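Local coordinates for major capsid protein (Human herpesvirus 1, PDB 1NO7) that forms the major building block of the herpes simplex virus type 1 capsid shell, the part modelled being its protease-resistant upper domain, at residues H185-V190 and L447-A452; L282-D288 and A482-L488; H311-A317 and N329-H335. One frame throughout, in Å; residues are numbered along the deposited sequence.

Contact 1: residues H185-V190 and L447-A452; sequences HGSEHV and LAHNMA
H185 packs against A452 in van der Waals contact, with imidazole CD2 3.4 Å from A452 CB. Backbone nitrogens lie over both faces of that ring, A452 N above one and S187 N above the opposite one, each offset toward the rim. Further along, V190 splits its two branches: CG2 rests on N450 at 3.7 Å from its CB, while CG1 reaches toward L447 CD2 at 4.3 Å.

The amide of N450 lies between two histidine rings. Its OD1 sits at the edge of the H185 ring, in plane, 3.4 Å from NE2, with the amide turned 61° from the imidazole. The clear bond to OD1 comes from N336 ND2, and H185 ND1 is hydrogen-bonded to A183 O, which helps fix the rotation of the ring. On its other side N450 presents ND2 to the edge of the H189 ring, 3.4 Å from CD2.

Within 185-190 a capping bond closes the start of the helix. S187 carries OG anti to its own nitrogen (chi1 -176°), folded back to accept from V190 N at 3.1 Å with an N-H...O angle of 169°. This is a serine N-cap: the capped first turn of helix 188-193 is set against the loop between helix 438-442 and strand 457-462, a loop backed by Y386 of helix 382-389.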
loop_
_atom_site.group_PDB
_atom_site.type_symbol
_atom_site.label_atom_id
_atom_site.label_comp_id
_atom_site.label_asym_id
_atom_site.label_seq_id
_atom_site.Cartn_x
_atom_site.Cartn_y
_atom_site.Cartn_z
ATOM N N HIS A 185 2.830 -10.487 9.235
ATOM C CA HIS A 185 3.557 -9.569 8.314
ATOM C C HIS A 185 3.893 -10.048 6.915
ATOM O O HIS A 185 5.052 -10.050 6.531
ATOM C CB HIS A 185 4.857 -9.131 8.982
ATOM C CG HIS A 185 5.769 -10.347 9.301
ATOM N ND1 HIS A 185 5.291 -11.489 9.907
ATOM C CD2 HIS A 185 7.091 -10.554 9.092
ATOM C CE1 HIS A 185 6.282 -12.349 10.062
ATOM N NE2 HIS A 185 7.386 -11.807 9.577
ATOM N N GLY A 186 2.900 -10.470 6.131
ATOM C CA GLY A 186 3.193 -10.951 4.792
ATOM C C GLY A 186 3.753 -12.376 4.849
ATOM O O GLY A 186 3.772 -13.063 3.837
ATOM N N SER A 187 4.208 -12.828 6.023
ATOM C CA SER A 187 4.731 -14.190 6.159
ATOM C C SER A 187 3.706 -15.275 5.833
ATOM O O SER A 187 2.634 -15.343 6.436
ATOM C CB SER A 187 5.279 -14.416 7.569
ATOM O OG SER A 187 5.866 -15.705 7.675
ATOM N N GLU A 188 4.041 -16.104 4.851
ATOM C CA GLU A 188 3.176 -17.201 4.430
ATOM C C GLU A 188 3.249 -18.254 5.533
ATOM O O GLU A 188 2.229 -18.807 5.972
ATOM C CB GLU A 188 3.684 -17.773 3.108
ATOM C CG GLU A 188 2.758 -18.776 2.455
ATOM C CD GLU A 188 3.109 -18.993 0.995
ATOM O OE1 GLU A 188 3.238 -17.979 0.275
ATOM O OE2 GLU A 188 3.251 -20.159 0.564
ATOM N N HIS A 189 4.478 -18.514 5.977
ATOM C CA HIS A 189 4.768 -19.465 7.050
ATOM C C HIS A 189 3.829 -19.164 8.218
ATOM O O HIS A 189 3.095 -20.042 8.692
ATOM C CB HIS A 189 6.237 -19.292 7.469
ATOM C CG HIS A 189 6.662 -20.133 8.635
ATOM N ND1 HIS A 189 6.488 -21.501 8.675
ATOM C CD2 HIS A 189 7.326 -19.804 9.771
ATOM C CE1 HIS A 189 7.026 -21.977 9.784
ATOM N NE2 HIS A 189 7.542 -20.968 10.467
ATOM N N VAL A 190 3.839 -17.903 8.659
ATOM C CA VAL A 190 2.985 -17.518 9.769
ATOM C C VAL A 190 1.519 -17.517 9.404
ATOM O O VAL A 190 0.683 -17.835 10.220
ATOM C CB VAL A 190 3.333 -16.136 10.305
ATOM C CG1 VAL A 190 2.361 -15.769 11.434
ATOM C CG2 VAL A 190 4.797 -16.119 10.791
ATOM N N LEU A 447 4.254 -15.999 17.004
ATOM C CA LEU A 447 4.851 -14.673 16.813
ATOM C C LEU A 447 6.228 -14.481 17.417
ATOM O O LEU A 447 7.050 -13.744 16.868
ATOM C CB LEU A 447 3.927 -13.578 17.343
ATOM C CG LEU A 447 2.458 -13.695 16.918
ATOM C CD1 LEU A 447 1.775 -12.346 17.118
ATOM C CD2 LEU A 447 2.346 -14.143 15.459
ATOM N N ALA A 448 6.484 -15.121 18.550
ATOM C CA ALA A 448 7.794 -14.986 19.168
ATOM C C ALA A 448 8.855 -15.604 18.250
ATOM O O ALA A 448 9.997 -15.139 18.202
ATOM C CB ALA A 448 7.806 -15.664 20.528
ATOM N N HIS A 449 8.463 -16.633 17.502
ATOM C CA HIS A 449 9.384 -17.319 16.601
ATOM C C HIS A 449 9.685 -16.601 15.288
ATOM O O HIS A 449 10.837 -16.546 14.845
ATOM C CB HIS A 449 8.866 -18.725 16.285
ATOM C CG HIS A 449 8.897 -19.658 17.456
ATOM N ND1 HIS A 449 10.030 -19.859 18.217
ATOM C CD2 HIS A 449 7.942 -20.458 17.985
ATOM C CE1 HIS A 449 9.771 -20.743 19.162
ATOM N NE2 HIS A 449 8.512 -21.123 19.044
ATOM N N ASN A 450 8.650 -16.051 14.665
ATOM C CA ASN A 450 8.816 -15.373 13.387
ATOM C C ASN A 450 8.175 -13.990 13.412
ATOM O O ASN A 450 6.965 -13.844 13.189
ATOM C CB ASN A 450 8.176 -16.216 12.290
ATOM C CG ASN A 450 8.680 -15.860 10.927
ATOM O OD1 ASN A 450 8.820 -14.683 10.595
ATOM N ND2 ASN A 450 8.952 -16.875 10.114
ATOM N N MET A 451 8.984 -12.970 13.674
ATOM C CA MET A 451 8.454 -11.610 13.735
ATOM C C MET A 451 9.206 -10.527 12.950
ATOM O O MET A 451 10.370 -10.697 12.562
ATOM C CB MET A 451 8.298 -11.168 15.210
ATOM C CG MET A 451 9.398 -11.627 16.196
ATOM S SD MET A 451 9.341 -10.770 17.832
ATOM C CE MET A 451 7.871 -11.569 18.630
ATOM N N ALA A 452 8.503 -9.419 12.718
ATOM C CA ALA A 452 9.032 -8.259 12.009
ATOM C C ALA A 452 9.198 -7.146 13.047
ATOM O O ALA A 452 8.280 -6.889 13.829
ATOM C CB ALA A 452 8.056 -7.823 10.920
#

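Contact 2: residues L282-D288 and A482-L488; sequences LPPLVWD and ALHAGIL
An outer strand of an antiparallel sheet, 478-483, ends here by taking on a loop as a neighbour, with L285 bridged to L483. The two backbones run the same way, and two hydrogen bonds flank L285: P284 O accepts from L483 N, and V286 N gives to L483 O at 2.7 Å with an N-H...O angle of 165°. L285 CA also points its hydrogen at L483 O. On the strand's other side A482 is bonded to L458 of strand 457-462, which places the loop at the sheet's margin.

The side chains of L285 and L483 lie side by side and point the same way. L285 CD2 packs on L483 CB at 3.4 Å, while its other branch, CD1, stretches across to L488 CB at 4.1 Å. L285 can touch both strands because the chain folds sharply after L483: A485 is the centre of an inverse gamma turn, closed by a weak bond from G486 N to H484 O of 3.1 Å. Strand 486-489 then joins a different antiparallel sheet, next to 376-380.

W287 covers this turn. Its chi1 of -78° sets the indole beside its own backbone nitrogen, and the six-membered ring reaches A485 and I487, with CZ2 3.7 Å from I487 CG2. G486 O stands 3.5 Å above one indole face, offset toward the rim, while W287 NE1 is bonded to D217 OD2. H484 points its imidazole along the loop, with CE1 3.2 Å from W287 O; D288 O lies near the ring plane at its edge.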
loop_
_atom_site.group_PDB
_atom_site.type_symbol
_atom_site.label_atom_id
_atom_site.label_comp_id
_atom_site.label_asym_id
_atom_site.label_seq_id
_atom_site.Cartn_x
_atom_site.Cartn_y
_atom_site.Cartn_z
ATOM N N LEU A 282 8.484 -0.112 -7.385
ATOM C CA LEU A 282 8.121 -1.119 -6.415
ATOM C C LEU A 282 6.852 -0.605 -5.771
ATOM O O LEU A 282 6.688 0.604 -5.562
ATOM C CB LEU A 282 9.248 -1.350 -5.401
ATOM C CG LEU A 282 9.915 -0.140 -4.757
ATOM C CD1 LEU A 282 9.189 0.195 -3.464
ATOM C CD2 LEU A 282 11.373 -0.455 -4.470
ATOM N N PRO A 283 5.915 -1.523 -5.486
ATOM C CA PRO A 283 4.628 -1.197 -4.871
ATOM C C PRO A 283 4.803 -0.382 -3.612
ATOM O O PRO A 283 5.855 -0.409 -2.981
ATOM C CB PRO A 283 3.994 -2.566 -4.631
ATOM C CG PRO A 283 5.178 -3.469 -4.470
ATOM C CD PRO A 283 6.127 -2.982 -5.530
ATOM N N PRO A 284 3.759 0.353 -3.227
ATOM C CA PRO A 284 3.761 1.210 -2.042
ATOM C C PRO A 284 4.170 0.507 -0.760
ATOM O O PRO A 284 4.988 1.050 -0.022
ATOM C CB PRO A 284 2.330 1.721 -1.992
ATOM C CG PRO A 284 1.551 0.527 -2.527
ATOM C CD PRO A 284 2.386 0.117 -3.706
ATOM N N LEU A 285 3.628 -0.692 -0.528
ATOM C CA LEU A 285 3.914 -1.474 0.685
ATOM C C LEU A 285 4.638 -2.787 0.393
ATOM O O LEU A 285 4.148 -3.628 -0.368
ATOM C CB LEU A 285 2.601 -1.745 1.417
ATOM C CG LEU A 285 1.927 -0.438 1.865
ATOM C CD1 LEU A 285 0.552 -0.676 2.509
ATOM C CD2 LEU A 285 2.875 0.249 2.858
ATOM N N VAL A 286 5.800 -2.977 1.007
ATOM C CA VAL A 286 6.573 -4.188 0.753
ATOM C C VAL A 286 6.968 -4.958 2.002
ATOM O O VAL A 286 7.822 -4.500 2.774
ATOM C CB VAL A 286 7.876 -3.856 0.031
ATOM C CG1 VAL A 286 8.439 -5.105 -0.640
ATOM C CG2 VAL A 286 7.638 -2.756 -0.949
ATOM N N TRP A 287 6.388 -6.139 2.193
ATOM C CA TRP A 287 6.733 -6.949 3.359
ATOM C C TRP A 287 8.122 -7.597 3.225
ATOM O O TRP A 287 8.947 -7.500 4.133
ATOM C CB TRP A 287 5.664 -8.013 3.585
ATOM C CG TRP A 287 4.421 -7.470 4.233
ATOM C CD1 TRP A 287 3.120 -7.616 3.795
ATOM C CD2 TRP A 287 4.343 -6.769 5.482
ATOM N NE1 TRP A 287 2.245 -7.054 4.705
ATOM C CE2 TRP A 287 2.968 -6.529 5.749
ATOM C CE3 TRP A 287 5.302 -6.324 6.410
ATOM C CZ2 TRP A 287 2.532 -5.865 6.908
ATOM C CZ3 TRP A 287 4.865 -5.660 7.569
ATOM C CH2 TRP A 287 3.493 -5.441 7.803
ATOM N N ASP A 288 8.388 -8.257 2.099
ATOM C CA ASP A 288 9.700 -8.873 1.893
ATOM C C ASP A 288 10.598 -7.938 1.071
ATOM O O ASP A 288 10.399 -6.721 1.083
ATOM C CB ASP A 288 9.558 -10.237 1.197
ATOM C CG ASP A 288 8.743 -10.163 -0.077
ATOM O OD1 ASP A 288 9.103 -9.336 -0.949
ATOM O OD2 ASP A 288 7.768 -10.936 -0.212
ATOM N N ALA A 482 7.549 4.408 -0.699
ATOM C CA ALA A 482 7.033 3.088 -0.361
ATOM C C ALA A 482 7.411 2.739 1.077
ATOM O O ALA A 482 8.407 3.234 1.608
ATOM C CB ALA A 482 7.588 2.026 -1.327
ATOM N N LEU A 483 6.601 1.895 1.710
ATOM C CA LEU A 483 6.858 1.466 3.075
ATOM C C LEU A 483 7.172 -0.018 3.126
ATOM O O LEU A 483 6.512 -0.836 2.457
ATOM C CB LEU A 483 5.658 1.772 3.958
ATOM C CG LEU A 483 5.478 3.281 4.060
ATOM C CD1 LEU A 483 4.314 3.604 4.976
ATOM C CD2 LEU A 483 6.784 3.910 4.558
ATOM N N HIS A 484 8.196 -0.352 3.909
ATOM C CA HIS A 484 8.618 -1.731 4.072
ATOM C C HIS A 484 7.556 -2.453 4.887
ATOM O O HIS A 484 6.638 -3.066 4.344
ATOM C CB HIS A 484 9.951 -1.786 4.800
ATOM C CG HIS A 484 10.504 -3.166 4.914
ATOM N ND1 HIS A 484 10.580 -4.024 3.838
ATOM C CD2 HIS A 484 11.036 -3.830 5.966
ATOM C CE1 HIS A 484 11.138 -5.158 4.220
ATOM N NE2 HIS A 484 11.425 -5.067 5.507
ATOM N N ALA A 485 7.662 -2.375 6.201
ATOM C CA ALA A 485 6.665 -3.029 7.024
ATOM C C ALA A 485 5.547 -2.031 7.295
ATOM O O ALA A 485 5.527 -1.386 8.343
ATOM C CB ALA A 485 7.288 -3.481 8.328
ATOM N N GLY A 486 4.617 -1.884 6.362
ATOM C CA GLY A 486 3.536 -0.941 6.604
ATOM C C GLY A 486 2.202 -1.531 6.198
ATOM O O GLY A 486 2.168 -2.572 5.525
ATOM N N ILE A 487 1.098 -0.913 6.605
ATOM C CA ILE A 487 -0.197 -1.446 6.196
ATOM C C ILE A 487 -1.143 -0.332 5.771
ATOM O O ILE A 487 -0.960 0.838 6.139
ATOM C CB ILE A 487 -0.865 -2.317 7.317
ATOM C CG1 ILE A 487 -1.535 -1.451 8.400
ATOM C CG2 ILE A 487 0.174 -3.240 7.914
ATOM C CD1 ILE A 487 -0.606 -0.853 9.403
ATOM N N LEU A 488 -2.166 -0.688 5.007
ATOM C CA LEU A 488 -3.094 0.327 4.536
ATOM C C LEU A 488 -4.354 0.528 5.387
ATOM O O LEU A 488 -5.256 -0.310 5.366
ATOM C CB LEU A 488 -3.488 0.007 3.083
ATOM C CG LEU A 488 -4.606 0.861 2.477
ATOM C CD1 LEU A 488 -4.215 2.348 2.556
ATOM C CD2 LEU A 488 -4.859 0.409 1.036
#

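Contact 3: residues H311-A317 and N329-H335; sequences HDPVYAA and NDGQLLH
V314 holds CG1 between its backbone nitrogen and carbonyl carbon (chi1 55°), and Q332 swings CG anti to its nitrogen (chi1 -170°); together these torsions lay the valine methyl against the start of the glutamine chain, with V314 CG1 3.4 Å from Q332 CB. The two residues open a two-stranded parallel sheet, 314-316 beside 332-334, in which V314, Y315 and A316 pair in turn with Q332, L333 and L334.

The hydrogen bonds zigzag as parallel pairing requires. V314 N gives to G331 O at 3.0 Å in a nearly straight bond of 170°; L333 N then gives to V314 O at 2.6 Å, and H335 N gives to A316 O. Between them Q332 CA directs its hydrogen at V314 O, and Y315 CA does the same toward L333 O.

One face carries V314, A316, Q332 and L334. Here A316 CB meets the CD2 branch of L334 at 3.6 Å. The other face carries Y315 and L333: Y315 touches L292 and M293 of helix 290-296, and L333 touches A308 and H484. P313 adds to this packing, its CB 3.8 Å from L333 CD2. Just past the second strand, H335 is held at both imidazole nitrogens, ND1 by C289 N and NE2 by R348 O, and its ring stacks with that of H350.

At the opposite end the chain enters the sheet through G331, at positive phi. H311 CD2 approaches the D330-G331 peptide obliquely, with D330 CA 4.3 Å from the centroid of the imidazole in an off-centre CH-pi contact, and N329 ND2 sits in plane at the ring edge, 3.3 Å from H311 NE2.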
loop_
_atom_site.group_PDB
_atom_site.type_symbol
_atom_site.label_atom_id
_atom_site.label_comp_id
_atom_site.label_asym_id
_atom_site.label_seq_id
_atom_site.Cartn_x
_atom_site.Cartn_y
_atom_site.Cartn_z
ATOM N N HIS A 311 19.620 4.919 4.648
ATOM C CA HIS A 311 20.813 4.075 4.600
ATOM C C HIS A 311 20.730 3.105 3.436
ATOM O O HIS A 311 19.638 2.770 2.976
ATOM C CB HIS A 311 20.953 3.246 5.882
ATOM C CG HIS A 311 20.953 4.057 7.137
ATOM N ND1 HIS A 311 22.023 4.834 7.526
ATOM C CD2 HIS A 311 20.005 4.214 8.093
ATOM C CE1 HIS A 311 21.735 5.435 8.668
ATOM N NE2 HIS A 311 20.517 5.076 9.033
ATOM N N ASP A 312 21.884 2.652 2.960
ATOM C CA ASP A 312 21.907 1.676 1.884
ATOM C C ASP A 312 21.199 0.469 2.491
ATOM O O ASP A 312 21.620 -0.050 3.530
ATOM C CB ASP A 312 23.348 1.317 1.523
ATOM C CG ASP A 312 24.122 2.501 0.984
ATOM O OD1 ASP A 312 24.075 3.580 1.616
ATOM O OD2 ASP A 312 24.780 2.354 -0.066
ATOM N N PRO A 313 20.103 0.017 1.863
ATOM C CA PRO A 313 19.331 -1.129 2.354
ATOM C C PRO A 313 20.050 -2.492 2.399
ATOM O O PRO A 313 20.421 -3.049 1.355
ATOM C CB PRO A 313 18.110 -1.138 1.425
ATOM C CG PRO A 313 18.671 -0.635 0.146
ATOM C CD PRO A 313 19.523 0.533 0.612
ATOM N N VAL A 314 20.236 -3.012 3.620
ATOM C CA VAL A 314 20.865 -4.321 3.846
ATOM C C VAL A 314 19.770 -5.310 4.241
ATOM O O VAL A 314 18.948 -5.018 5.127
ATOM C CB VAL A 314 21.911 -4.265 4.973
ATOM C CG1 VAL A 314 21.279 -3.706 6.236
ATOM C CG2 VAL A 314 22.480 -5.655 5.218
ATOM N N TYR A 315 19.765 -6.472 3.589
ATOM C CA TYR A 315 18.749 -7.494 3.837
ATOM C C TYR A 315 18.923 -8.336 5.104
ATOM O O TYR A 315 19.949 -8.273 5.790
ATOM C CB TYR A 315 18.641 -8.430 2.627
ATOM C CG TYR A 315 18.405 -7.722 1.314
ATOM C CD1 TYR A 315 18.094 -6.360 1.273
ATOM C CD2 TYR A 315 18.503 -8.410 0.107
ATOM C CE1 TYR A 315 17.892 -5.700 0.061
ATOM C CE2 TYR A 315 18.300 -7.762 -1.113
ATOM C CZ TYR A 315 17.997 -6.406 -1.128
ATOM O OH TYR A 315 17.806 -5.756 -2.331
ATOM N N ALA A 316 17.898 -9.129 5.402
ATOM C CA ALA A 316 17.894 -10.000 6.569
ATOM C C ALA A 316 16.992 -11.200 6.275
ATOM O O ALA A 316 15.821 -11.024 5.929
ATOM C CB ALA A 316 17.381 -9.234 7.782
ATOM N N ALA A 317 17.542 -12.408 6.416
ATOM C CA ALA A 317 16.803 -13.644 6.147
ATOM C C ALA A 317 15.749 -14.026 7.194
ATOM O O ALA A 317 14.795 -14.748 6.869
ATOM C CB ALA A 317 17.778 -14.799 5.955
ATOM N N ASN A 329 17.906 1.681 13.931
ATOM C CA ASN A 329 18.031 2.693 12.903
ATOM C C ASN A 329 19.331 2.442 12.155
ATOM O O ASN A 329 20.353 3.064 12.447
ATOM C CB ASN A 329 18.050 4.082 13.544
ATOM C CG ASN A 329 18.073 5.196 12.519
ATOM O OD1 ASN A 329 18.114 6.375 12.871
ATOM N ND2 ASN A 329 18.043 4.830 11.242
ATOM N N ASP A 330 19.295 1.525 11.192
ATOM C CA ASP A 330 20.493 1.205 10.430
ATOM C C ASP A 330 20.177 0.807 8.998
ATOM O O ASP A 330 21.076 0.415 8.247
ATOM C CB ASP A 330 21.256 0.060 11.094
ATOM C CG ASP A 330 20.563 -1.276 10.915
ATOM O OD1 ASP A 330 19.443 -1.438 11.444
ATOM O OD2 ASP A 330 21.133 -2.161 10.237
ATOM N N GLY A 331 18.908 0.887 8.616
ATOM C CA GLY A 331 18.557 0.519 7.255
ATOM C C GLY A 331 18.836 -0.946 6.909
ATOM O O GLY A 331 19.626 -1.272 6.009
ATOM N N GLN A 332 18.181 -1.834 7.649
ATOM C CA GLN A 332 18.303 -3.268 7.438
ATOM C C GLN A 332 16.877 -3.766 7.253
ATOM O O GLN A 332 16.037 -3.624 8.144
ATOM C CB GLN A 332 18.939 -3.921 8.653
ATOM C CG GLN A 332 19.313 -5.357 8.423
ATOM C CD GLN A 332 20.024 -5.947 9.608
ATOM O OE1 GLN A 332 19.426 -6.147 10.668
ATOM N NE2 GLN A 332 21.312 -6.224 9.448
ATOM N N LEU A 333 16.596 -4.342 6.095
ATOM C CA LEU A 333 15.236 -4.796 5.819
ATOM C C LEU A 333 14.998 -6.304 5.885
ATOM O O LEU A 333 15.706 -7.107 5.260
ATOM C CB LEU A 333 14.772 -4.249 4.448
ATOM C CG LEU A 333 14.278 -2.789 4.330
ATOM C CD1 LEU A 333 14.733 -1.905 5.505
ATOM C CD2 LEU A 333 14.799 -2.230 3.004
ATOM N N LEU A 334 13.979 -6.684 6.645
ATOM C CA LEU A 334 13.650 -8.090 6.774
ATOM C C LEU A 334 13.156 -8.623 5.446
ATOM O O LEU A 334 12.354 -7.981 4.766
ATOM C CB LEU A 334 12.568 -8.292 7.835
ATOM C CG LEU A 334 13.011 -8.088 9.283
ATOM C CD1 LEU A 334 11.864 -8.474 10.206
ATOM C CD2 LEU A 334 14.256 -8.931 9.571
ATOM N N HIS A 335 13.640 -9.801 5.081
ATOM C CA HIS A 335 13.237 -10.436 3.839
ATOM C C HIS A 335 12.695 -11.821 4.199
ATOM O O HIS A 335 12.999 -12.810 3.537
ATOM C CB HIS A 335 14.456 -10.534 2.912
ATOM C CG HIS A 335 14.190 -11.244 1.621
ATOM N ND1 HIS A 335 13.139 -10.916 0.791
ATOM C CD2 HIS A 335 14.843 -12.263 1.014
ATOM C CE1 HIS A 335 13.156 -11.703 -0.271
ATOM N NE2 HIS A 335 14.181 -12.529 -0.160
#

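Starting from the N terminus, the chain first lays down 185-190, then 282-288, and then makes contact 3 within a short span: 311-317 is joined to 329-335 by 11 residues without helix or strand. Later 447-452 returns to close contact 1, and 482-488 returns to close contact 2. Contact 3 is therefore nested inside both long loops, while contacts 1 and 2 cross. In space the three adjoin, their centres 14 to 17 Å apart. W287 packs on H185 and G186, L334 CD1 on A452, and H484 on L333 and L334, tying the start of helix 188-193 to the parallel pair and to the two antiparallel sheets.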